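PDB 5L92: cytochrome P450, which binds the steroid corticosterone in a heme pocket and, as a member of the cytochrome P450 family, probably acts as a monooxygenase that hydroxylates steroids. Local coordinates for residues F65-R70 with N86-K91; R294-D299 with E311-W316; Q77-T82 with E231-S236. All coordinates share one frame; numbering follows the deposited sequence.

Interactions 1 and 2 share a sheet: strands 65-66 and 294-296 are neighbours, joined by a probable hydrogen bond between Ser66 and Ile295, and Arg69 and Arg294 lie close together near the heme. Interaction 2 is strand pairing, one face buried, with Arg294 and Val313, and the other, with Ile295 and His312, toward solvent; interaction 1 is a partly buried polar join, centred on a carboxylate held by a serine hydroxyl and a backbone N-H. Interaction 3, the buried one, lies by the steroid pocket and is van der Waals packing of a loop on a helix, closest at Ala79 and Gly234. It meets interaction 1 where Asn86 bonds Leu80, but does not touch interaction 2.

Interaction 1: residues F65-R70 with N86-K91; sequences FSSDRR and NIDPPK
A chi1 of -180° in Ser66 points OG away from its backbone N and out toward Asp88, whose CG lies beside its own backbone N (chi1 -79°), which carries the carboxylate across to Ser66 and Ser67. The two oxygens of that carboxylate take separate donors. Ser66 OG gives its proton to Asp88 OD2 in a very short bond of 2.5 Å, and the backbone N of Ser67 donates to Asp88 OD1 at 3.0 Å and almost straight (170°). Both donors arrive on the syn side and only slightly out of the carboxylate plane, which should fix the rotation of the group. Ser66 OG is used twice, because it also accepts from the backbone N of Asp68 at 3.0 Å, an ST turn that bends the chain as it leaves the strand.

Past this turn the backbones come close enough for CA-H...O contacts in both directions, from Asn86 CA to Ser67 O (3.4 Å) and from Asp68 CA to Asn86 O (3.5 Å). Arg69 folds back through its middle torsions until the carbonyl oxygen of Ser67 sits over the centre of one guanidinium face. The NH1 edge faces the side-chain oxygen of Asn86, with amide and guanidinium nearly perpendicular. The amide nitrogen of Asn86 donates to the carbonyl of Leu80. Arg69 also lines the pocket that holds malonic acid here.

The contact ties the start of the P450 B-C loop to its end, just ahead of helix 91-97, at the edge of the five-stranded sheet, where strand 65-66 is an outermost strand, backbone-bonded to Ile295 of strand 294-296.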
loop_
_atom_site.group_PDB
_atom_site.type_symbol
_atom_site.label_atom_id
_atom_site.label_comp_id
_atom_site.label_asym_id
_atom_site.label_seq_id
_atom_site.Cartn_x
_atom_site.Cartn_y
_atom_site.Cartn_z
ATOM N N PHE A 65 -5.953 18.946 -8.365
ATOM C CA PHE A 65 -5.569 18.374 -7.084
ATOM C C PHE A 65 -4.180 17.796 -7.285
ATOM O O PHE A 65 -4.010 16.700 -7.830
ATOM C CB PHE A 65 -6.604 17.352 -6.597
ATOM C CG PHE A 65 -7.940 17.953 -6.333
ATOM C CD1 PHE A 65 -8.206 18.604 -5.140
ATOM C CD2 PHE A 65 -8.930 17.882 -7.278
ATOM C CE1 PHE A 65 -9.445 19.182 -4.913
ATOM C CE2 PHE A 65 -10.166 18.428 -7.046
ATOM C CZ PHE A 65 -10.421 19.082 -5.859
ATOM N N SER A 66 -3.189 18.555 -6.840
ATOM C CA SER A 66 -1.791 18.267 -7.122
ATOM C C SER A 66 -1.263 17.166 -6.221
ATOM O O SER A 66 -1.650 17.064 -5.055
ATOM C CB SER A 66 -0.959 19.547 -6.921
ATOM O OG SER A 66 0.405 19.323 -7.183
ATOM N N SER A 67 -0.300 16.447 -6.756
ATOM C CA SER A 67 0.426 15.445 -6.053
ATOM C C SER A 67 1.841 15.953 -5.655
ATOM O O SER A 67 2.597 15.257 -5.031
ATOM C CB SER A 67 0.528 14.188 -6.872
ATOM O OG SER A 67 -0.659 13.484 -6.971
ATOM N N ASP A 68 2.169 17.179 -6.035
ATOM C CA ASP A 68 3.442 17.784 -5.693
ATOM C C ASP A 68 3.419 18.212 -4.239
ATOM O O ASP A 68 2.734 19.109 -3.857
ATOM C CB ASP A 68 3.735 18.964 -6.590
ATOM C CG ASP A 68 5.215 19.280 -6.697
ATOM O OD1 ASP A 68 5.983 18.586 -7.390
ATOM O OD2 ASP A 68 5.602 20.262 -6.075
ATOM N N ARG A 69 4.155 17.512 -3.428
ATOM C CA ARG A 69 4.186 17.795 -2.017
ATOM C C ARG A 69 5.484 18.514 -1.716
ATOM O O ARG A 69 6.555 17.954 -1.766
ATOM C CB ARG A 69 4.032 16.517 -1.190
ATOM C CG ARG A 69 3.391 15.330 -1.890
ATOM C CD ARG A 69 2.159 14.816 -1.173
ATOM N NE ARG A 69 1.096 14.390 -2.071
ATOM C CZ ARG A 69 1.148 13.306 -2.813
ATOM N NH1 ARG A 69 2.194 12.539 -2.810
ATOM N NH2 ARG A 69 0.166 13.008 -3.577
ATOM N N ARG A 70 5.372 19.790 -1.435
ATOM C CA ARG A 70 6.547 20.582 -1.170
ATOM C C ARG A 70 6.772 20.650 0.291
ATOM O O ARG A 70 5.846 20.707 1.067
ATOM C CB ARG A 70 6.436 21.970 -1.761
ATOM C CG ARG A 70 6.480 21.953 -3.278
ATOM C CD ARG A 70 6.685 23.337 -3.852
ATOM N NE ARG A 70 5.580 24.224 -3.523
ATOM C CZ ARG A 70 4.451 24.335 -4.221
ATOM N NH1 ARG A 70 4.248 23.609 -5.298
ATOM N NH2 ARG A 70 3.510 25.160 -3.817
ATOM N N ASN A 86 4.946 11.710 -6.458
ATOM C CA ASN A 86 4.995 13.097 -5.989
ATOM C C ASN A 86 5.236 14.105 -7.112
ATOM O O ASN A 86 5.632 15.240 -6.835
ATOM C CB ASN A 86 6.082 13.276 -4.924
ATOM C CG ASN A 86 5.786 12.524 -3.649
ATOM O OD1 ASN A 86 4.657 12.550 -3.149
ATOM N ND2 ASN A 86 6.799 11.821 -3.115
ATOM N N ILE A 87 4.969 13.745 -8.369
ATOM C CA ILE A 87 5.162 14.673 -9.470
ATOM C C ILE A 87 3.903 14.738 -10.317
ATOM O O ILE A 87 3.150 13.764 -10.427
ATOM C CB ILE A 87 6.395 14.289 -10.311
ATOM C CG1 ILE A 87 6.281 12.851 -10.790
ATOM C CG2 ILE A 87 7.663 14.486 -9.465
ATOM C CD1 ILE A 87 7.344 12.425 -11.789
ATOM N N ASP A 88 3.672 15.911 -10.892
ATOM C CA ASP A 88 2.517 16.258 -11.702
ATOM C C ASP A 88 2.860 16.159 -13.168
ATOM O O ASP A 88 4.030 16.062 -13.543
ATOM C CB ASP A 88 2.053 17.689 -11.383
ATOM C CG ASP A 88 1.237 17.789 -10.095
ATOM O OD1 ASP A 88 0.708 16.756 -9.614
ATOM O OD2 ASP A 88 1.099 18.920 -9.565
ATOM N N PRO A 89 1.855 16.208 -14.050
ATOM C CA PRO A 89 2.166 16.276 -15.476
ATOM C C PRO A 89 2.869 17.598 -15.818
ATOM O O PRO A 89 2.687 18.590 -15.090
ATOM C CB PRO A 89 0.794 16.197 -16.149
ATOM C CG PRO A 89 -0.161 15.740 -15.091
ATOM C CD PRO A 89 0.403 16.228 -13.801
ATOM N N PRO A 90 3.639 17.635 -16.919
ATOM C CA PRO A 90 3.961 16.593 -17.912
ATOM C C PRO A 90 5.112 15.658 -17.527
ATOM O O PRO A 90 5.310 14.648 -18.188
ATOM C CB PRO A 90 4.341 17.419 -19.156
ATOM C CG PRO A 90 4.910 18.664 -18.600
ATOM C CD PRO A 90 4.108 18.965 -17.359
ATOM N N LYS A 91 5.857 16.004 -16.473
ATOM C CA LYS A 91 6.940 15.159 -15.984
ATOM C C LYS A 91 6.451 13.771 -15.539
ATOM O O LYS A 91 7.202 12.781 -15.636
ATOM C CB LYS A 91 7.636 15.899 -14.840
ATOM C CG LYS A 91 8.907 15.279 -14.246
ATOM C CD LYS A 91 9.988 15.023 -15.309
ATOM C CE LYS A 91 11.372 14.799 -14.677
ATOM N NZ LYS A 91 12.387 14.256 -15.634
#

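Interaction 2: residues R294-D299 with E311-W316; sequences RIVKED and EHVVPW. With HEM (protoporphyrin IX containing Fe), chain C.
Val296 and Val313 form the close-packed apolar side of this strand pair, their CG2 methyls 3.7 Å apart on buried residues. In both valines CG2 lies anti to the carbonyl carbon, which turns these branches toward each other. The backbone beside them is laced tightly: Arg294 and Val313 make an antiparallel hydrogen-bonded pair, Arg294 N to Val313 O at 3.0 Å and Val313 N to Arg294 O at 2.9 Å. A third bond, from Val296 N to Glu311 O, is the straightest of the set (168°).

These are central strands of the mixed sheet characteristic of cytochromes P450, with strand 46-49 beside 312-315 and strand 65-66 beside 294-296. Arg294 extends from the sheet to the heme, where its guanidinium grips one propionate with two bonds, NH1 to HEM O2A at 3.0 Å and NH2 to HEM O1A at 2.9 Å. The carboxylate carbon lies in the guanidinium plane, a bidentate pairing that should keep the two groups nearly coplanar and partly offset the propionate's charge.

On the sheet's solvent face, the side chains of the non-hydrogen-bonded pair Ile295-His312 run side by side. The CD1 methyl of Ile295 lies over one face of the exposed imidazole in a CH-pi contact, off-centre toward ND1 and CE1. The approach is tight, 3.4 Å to the ring centroid, which makes the exact placing less certain; it buries His312 ND1 without a polar partner.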
loop_
_atom_site.group_PDB
_atom_site.type_symbol
_atom_site.label_atom_id
_atom_site.label_comp_id
_atom_site.label_asym_id
_atom_site.label_seq_id
_atom_site.Cartn_x
_atom_site.Cartn_y
_atom_site.Cartn_z
ATOM N N ARG A 294 -3.686 15.323 -1.394
ATOM C CA ARG A 294 -3.544 16.201 -2.544
ATOM C C ARG A 294 -3.465 17.637 -2.033
ATOM O O ARG A 294 -3.833 17.936 -0.892
ATOM C CB ARG A 294 -4.694 16.047 -3.545
ATOM C CG ARG A 294 -4.853 14.630 -4.212
ATOM C CD ARG A 294 -3.698 14.370 -5.123
ATOM N NE ARG A 294 -3.813 13.206 -6.019
ATOM C CZ ARG A 294 -3.325 12.001 -5.767
ATOM N NH1 ARG A 294 -2.744 11.715 -4.605
ATOM N NH2 ARG A 294 -3.456 11.060 -6.668
ATOM N N ILE A 295 -2.994 18.519 -2.903
ATOM C CA ILE A 295 -2.872 19.953 -2.649
ATOM C C ILE A 295 -3.663 20.657 -3.724
ATOM O O ILE A 295 -3.476 20.379 -4.911
ATOM C CB ILE A 295 -1.414 20.439 -2.713
ATOM C CG1 ILE A 295 -0.488 19.525 -1.910
ATOM C CG2 ILE A 295 -1.316 21.917 -2.298
ATOM C CD1 ILE A 295 -0.532 19.748 -0.453
ATOM N N VAL A 296 -4.498 21.604 -3.322
ATOM C CA VAL A 296 -5.285 22.346 -4.295
ATOM C C VAL A 296 -4.362 23.303 -5.036
ATOM O O VAL A 296 -3.718 24.157 -4.425
ATOM C CB VAL A 296 -6.433 23.102 -3.620
ATOM C CG1 VAL A 296 -7.237 23.872 -4.661
ATOM C CG2 VAL A 296 -7.289 22.129 -2.841
ATOM N N LYS A 297 -4.313 23.177 -6.357
ATOM C CA LYS A 297 -3.461 24.037 -7.173
ATOM C C LYS A 297 -4.134 25.379 -7.440
ATOM O O LYS A 297 -3.458 26.415 -7.483
ATOM C CB LYS A 297 -3.100 23.291 -8.484
ATOM C CG LYS A 297 -1.994 23.906 -9.348
ATOM C CD LYS A 297 -0.836 22.928 -9.671
ATOM C CE LYS A 297 -1.238 21.736 -10.584
ATOM N NZ LYS A 297 -1.347 22.056 -12.042
ATOM N N GLU A 298 -5.460 25.386 -7.556
ATOM C CA GLU A 298 -6.244 26.582 -7.840
ATOM C C GLU A 298 -7.634 26.407 -7.235
ATOM O O GLU A 298 -8.108 25.281 -7.094
ATOM C CB GLU A 298 -6.357 26.813 -9.349
ATOM C CG GLU A 298 -6.899 25.587 -10.067
ATOM C CD GLU A 298 -6.881 25.730 -11.575
ATOM O OE1 GLU A 298 -5.846 26.181 -12.116
ATOM O OE2 GLU A 298 -7.901 25.392 -12.221
ATOM N N ASP A 299 -8.272 27.529 -6.858
ATOM C CA ASP A 299 -9.610 27.507 -6.253
ATOM C C ASP A 299 -10.549 26.571 -7.003
ATOM O O ASP A 299 -10.607 26.575 -8.232
ATOM C CB ASP A 299 -10.222 28.918 -6.237
ATOM C CG ASP A 299 -9.578 29.871 -5.187
ATOM O OD1 ASP A 299 -8.538 29.542 -4.572
ATOM O OD2 ASP A 299 -10.125 30.983 -4.986
ATOM N N GLU A 311 -4.650 24.715 -0.051
ATOM C CA GLU A 311 -5.185 23.871 1.010
ATOM C C GLU A 311 -5.011 22.366 0.699
ATOM O O GLU A 311 -5.048 21.929 -0.456
ATOM C CB GLU A 311 -6.643 24.238 1.231
ATOM C CG GLU A 311 -6.783 25.517 2.083
ATOM C CD GLU A 311 -8.092 26.220 1.950
ATOM O OE1 GLU A 311 -9.038 25.655 1.387
ATOM O OE2 GLU A 311 -8.181 27.381 2.403
ATOM N N HIS A 312 -4.792 21.576 1.748
ATOM C CA HIS A 312 -4.639 20.131 1.605
ATOM C C HIS A 312 -6.001 19.425 1.599
ATOM O O HIS A 312 -6.945 19.864 2.253
ATOM C CB HIS A 312 -3.786 19.561 2.745
ATOM C CG HIS A 312 -2.382 20.077 2.782
ATOM N ND1 HIS A 312 -1.933 21.087 1.961
ATOM C CD2 HIS A 312 -1.332 19.742 3.570
ATOM C CE1 HIS A 312 -0.668 21.353 2.240
ATOM N NE2 HIS A 312 -0.278 20.544 3.207
ATOM N N VAL A 313 -6.072 18.296 0.885
ATOM C CA VAL A 313 -7.284 17.498 0.724
ATOM C C VAL A 313 -6.933 16.047 1.027
ATOM O O VAL A 313 -5.872 15.568 0.620
ATOM C CB VAL A 313 -7.879 17.629 -0.706
ATOM C CG1 VAL A 313 -9.178 16.854 -0.861
ATOM C CG2 VAL A 313 -8.092 19.045 -1.046
ATOM N N VAL A 314 -7.808 15.354 1.738
ATOM C CA VAL A 314 -7.596 13.944 2.075
ATOM C C VAL A 314 -8.782 13.151 1.541
ATOM O O VAL A 314 -9.859 13.122 2.112
ATOM C CB VAL A 314 -7.439 13.760 3.604
ATOM C CG1 VAL A 314 -7.235 12.278 3.967
ATOM C CG2 VAL A 314 -6.258 14.584 4.110
ATOM N N PRO A 315 -8.636 12.546 0.346
ATOM C CA PRO A 315 -9.673 11.622 -0.124
ATOM C C PRO A 315 -9.550 10.267 0.564
ATOM O O PRO A 315 -8.487 9.646 0.578
ATOM C CB PRO A 315 -9.407 11.536 -1.631
ATOM C CG PRO A 315 -7.942 11.852 -1.776
ATOM C CD PRO A 315 -7.684 12.903 -0.720
ATOM N N TRP A 316 -10.652 9.825 1.149
ATOM C CA TRP A 316 -10.694 8.600 1.933
ATOM C C TRP A 316 -11.237 7.458 1.074
ATOM O O TRP A 316 -12.437 7.177 1.074
ATOM C CB TRP A 316 -11.551 8.807 3.170
ATOM C CG TRP A 316 -10.912 9.734 4.220
ATOM C CD1 TRP A 316 -11.027 11.087 4.298
ATOM C CD2 TRP A 316 -10.077 9.345 5.315
ATOM N NE1 TRP A 316 -10.331 11.569 5.382
ATOM C CE2 TRP A 316 -9.735 10.516 6.025
ATOM C CE3 TRP A 316 -9.619 8.116 5.786
ATOM C CZ2 TRP A 316 -8.937 10.495 7.173
ATOM C CZ3 TRP A 316 -8.809 8.086 6.912
ATOM C CH2 TRP A 316 -8.472 9.276 7.599
HETATM C CHA HEM C . 0.757 4.148 -6.291
HETATM C CHB HEM C . -1.816 1.280 -3.279
HETATM C CHC HEM C . 1.303 -2.324 -3.903
HETATM C CHD HEM C . 4.075 0.702 -6.472
HETATM C C1A HEM C . -0.234 3.648 -5.455
HETATM C C2A HEM C . -1.455 4.340 -5.104
HETATM C C3A HEM C . -2.151 3.556 -4.267
HETATM C C4A HEM C . -1.414 2.328 -4.078
HETATM C CMA HEM C . -3.517 3.888 -3.634
HETATM C CAA HEM C . -1.874 5.754 -5.590
HETATM C CBA HEM C . -0.986 6.858 -5.013
HETATM C CGA HEM C . -1.583 8.227 -5.206
HETATM O O1A HEM C . -2.487 8.404 -6.032
HETATM O O2A HEM C . -1.177 9.176 -4.514
HETATM C C1B HEM C . -1.247 0.031 -3.200
HETATM C C2B HEM C . -1.798 -1.157 -2.562
HETATM C C3B HEM C . -0.903 -2.144 -2.737
HETATM C C4B HEM C . 0.223 -1.604 -3.473
HETATM C CMB HEM C . -3.173 -1.228 -1.870
HETATM C CAB HEM C . -0.961 -3.629 -2.322
HETATM C CBB HEM C . -2.113 -4.281 -2.098
HETATM C C1C HEM C . 2.331 -1.816 -4.663
HETATM C C2C HEM C . 3.543 -2.509 -5.010
HETATM C C3C HEM C . 4.287 -1.685 -5.725
HETATM C C4C HEM C . 3.614 -0.419 -5.826
HETATM C CMC HEM C . 3.914 -3.977 -4.676
HETATM C CAC HEM C . 5.671 -2.085 -6.251
HETATM C CBC HEM C . 5.928 -2.043 -7.554
HETATM C C1D HEM C . 3.437 1.895 -6.649
HETATM C C2D HEM C . 3.983 3.027 -7.370
HETATM C C3D HEM C . 3.064 4.004 -7.337
HETATM C C4D HEM C . 1.927 3.498 -6.575
HETATM C CMD HEM C . 5.394 3.016 -8.016
HETATM C CAD HEM C . 3.137 5.422 -7.957
HETATM C CBD HEM C . 2.495 5.448 -9.358
HETATM C CGD HEM C . 2.397 6.835 -9.962
HETATM O O1D HEM C . 2.271 6.955 -11.202
HETATM O O2D HEM C . 2.413 7.857 -9.230
HETATM N NA HEM C . -0.221 2.411 -4.825
HETATM N NB HEM C . -0.011 -0.284 -3.721
HETATM N NC HEM C . 2.414 -0.532 -5.171
HETATM N ND HEM C . 2.205 2.238 -6.157
HETATM FE FE HEM C . 1.083 0.900 -5.049
#

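Interaction 3: residues Q77-T82 with E231-S236; sequences QTALGT and EIVGFS
Ala79 packs on the helix through both its methyl and its carbonyl. Its CB touches Val233 CG1 at 3.8 Å, and its carbonyl oxygen comes within 3.3 Å of Gly234 CA in a CA-H...O contact. Because Gly234 has no side chain, the loop can lie directly on the helix backbone; a CB at that position would collide with Ala79 O. To one side, Leu80 brings only its CD2 methyl up to the carbonyl oxygen of Gly234 (4.0 Å), while Thr82 crosses Glu231 at about a right angle, its OG1 set 3.7 Å from Glu231 CG.

Helix 229-245 belongs to the long distal helix of the P450 fold, and the loop laid against it belongs to the B-C region; in this complex Leu80 and, further along the helix, Leu238, Ile241 and Ala242, with Thr246 just past its end, line the corticosterone pocket.

The hydroxyl of Thr82 lies between its backbone N and carbonyl carbon (chi1 79°), which turns it back on its own segment. There it donates to Ala79 O at 2.9 Å, in the carbonyl plane and on a lone pair, and Thr82 N donates to the same oxygen. A valine here, without the hydroxyl, would take away one of the two donors to Ala79 O, and the turn would probably be less firmly set against Gly234.

Further out, Thr78 OG1 accepts from Gly81 N at 2.9 Å, an ST motif at the start of the turn. Glu195 of helix 177-207 takes the backbone N-H of Ala79, and Leu80 O is bonded by Ser83 OG.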
loop_
_atom_site.group_PDB
_atom_site.type_symbol
_atom_site.label_atom_id
_atom_site.label_comp_id
_atom_site.label_asym_id
_atom_site.label_seq_id
_atom_site.Cartn_x
_atom_site.Cartn_y
_atom_site.Cartn_z
ATOM N N GLN A 77 13.956 19.266 -0.461
ATOM C CA GLN A 77 13.349 18.119 -1.144
ATOM C C GLN A 77 14.174 16.832 -1.089
ATOM O O GLN A 77 15.360 16.854 -1.001
ATOM C CB GLN A 77 13.051 18.475 -2.588
ATOM C CG GLN A 77 12.235 17.436 -3.314
ATOM C CD GLN A 77 10.844 17.304 -2.741
ATOM O OE1 GLN A 77 10.614 16.537 -1.830
ATOM N NE2 GLN A 77 9.918 18.074 -3.271
ATOM N N THR A 78 13.505 15.711 -1.130
ATOM C CA THR A 78 14.125 14.412 -1.053
ATOM C C THR A 78 14.102 13.684 -2.378
ATOM O O THR A 78 13.454 14.103 -3.282
ATOM C CB THR A 78 13.380 13.549 -0.044
ATOM O OG1 THR A 78 12.054 13.330 -0.487
ATOM C CG2 THR A 78 13.323 14.200 1.266
ATOM N N ALA A 79 14.824 12.590 -2.477
ATOM C CA ALA A 79 14.840 11.795 -3.677
ATOM C C ALA A 79 13.432 11.257 -3.842
ATOM O O ALA A 79 12.928 11.206 -4.921
ATOM C CB ALA A 79 15.852 10.688 -3.607
ATOM N N LEU A 80 12.805 10.902 -2.732
ATOM C CA LEU A 80 11.403 10.474 -2.771
ATOM C C LEU A 80 10.497 11.548 -3.366
ATOM O O LEU A 80 9.549 11.232 -4.100
ATOM C CB LEU A 80 10.922 10.105 -1.373
ATOM C CG LEU A 80 10.885 8.626 -0.994
ATOM C CD1 LEU A 80 10.354 8.536 0.446
ATOM C CD2 LEU A 80 10.019 7.766 -1.986
ATOM N N GLY A 81 10.794 12.819 -3.103
ATOM C CA GLY A 81 10.009 13.914 -3.656
ATOM C C GLY A 81 10.121 14.096 -5.158
ATOM O O GLY A 81 9.335 14.866 -5.719
ATOM N N THR A 82 11.064 13.421 -5.818
ATOM C CA THR A 82 11.153 13.421 -7.277
ATOM C C THR A 82 10.521 12.185 -7.905
ATOM O O THR A 82 10.466 12.084 -9.134
ATOM C CB THR A 82 12.633 13.529 -7.733
ATOM O OG1 THR A 82 13.302 12.261 -7.635
ATOM C CG2 THR A 82 13.379 14.538 -6.877
ATOM N N GLU A 231 16.621 10.654 -9.528
ATOM C CA GLU A 231 15.312 10.126 -9.905
ATOM C C GLU A 231 15.299 8.602 -9.834
ATOM O O GLU A 231 14.320 8.002 -9.368
ATOM C CB GLU A 231 14.934 10.636 -11.289
ATOM C CG GLU A 231 14.322 12.039 -11.233
ATOM C CD GLU A 231 14.198 12.741 -12.592
ATOM O OE1 GLU A 231 14.543 12.134 -13.624
ATOM O OE2 GLU A 231 13.752 13.908 -12.622
ATOM N N ILE A 232 16.405 7.965 -10.219
ATOM C CA ILE A 232 16.497 6.521 -10.085
ATOM C C ILE A 232 16.488 6.123 -8.613
ATOM O O ILE A 232 15.805 5.167 -8.217
ATOM C CB ILE A 232 17.748 5.994 -10.820
ATOM C CG1 ILE A 232 17.690 6.425 -12.284
ATOM C CG2 ILE A 232 17.859 4.446 -10.675
ATOM C CD1 ILE A 232 18.808 5.909 -13.109
ATOM N N VAL A 233 17.232 6.852 -7.779
ATOM C CA VAL A 233 17.206 6.601 -6.340
ATOM C C VAL A 233 15.789 6.759 -5.795
ATOM O O VAL A 233 15.310 5.920 -5.031
ATOM C CB VAL A 233 18.208 7.518 -5.618
ATOM C CG1 VAL A 233 17.975 7.546 -4.103
ATOM C CG2 VAL A 233 19.620 7.018 -5.884
ATOM N N GLY A 234 15.105 7.839 -6.178
ATOM C CA GLY A 234 13.767 8.089 -5.657
ATOM C C GLY A 234 12.784 6.975 -6.010
ATOM O O GLY A 234 12.012 6.518 -5.164
ATOM N N PHE A 235 12.807 6.518 -7.263
ATOM C CA PHE A 235 11.920 5.441 -7.682
ATOM C C PHE A 235 12.284 4.137 -6.982
ATOM O O PHE A 235 11.402 3.411 -6.499
ATOM C CB PHE A 235 11.974 5.307 -9.208
ATOM C CG PHE A 235 11.144 4.172 -9.753
ATOM C CD1 PHE A 235 9.776 4.326 -9.972
ATOM C CD2 PHE A 235 11.744 2.966 -10.062
ATOM C CE1 PHE A 235 9.010 3.267 -10.473
ATOM C CE2 PHE A 235 10.992 1.904 -10.564
ATOM C CZ PHE A 235 9.630 2.054 -10.776
ATOM N N SER A 236 13.578 3.857 -6.854
ATOM C CA SER A 236 14.005 2.657 -6.151
ATOM C C SER A 236 13.511 2.660 -4.711
ATOM O O SER A 236 13.024 1.633 -4.213
ATOM C CB SER A 236 15.522 2.542 -6.227
ATOM O OG SER A 236 15.894 2.413 -7.586
#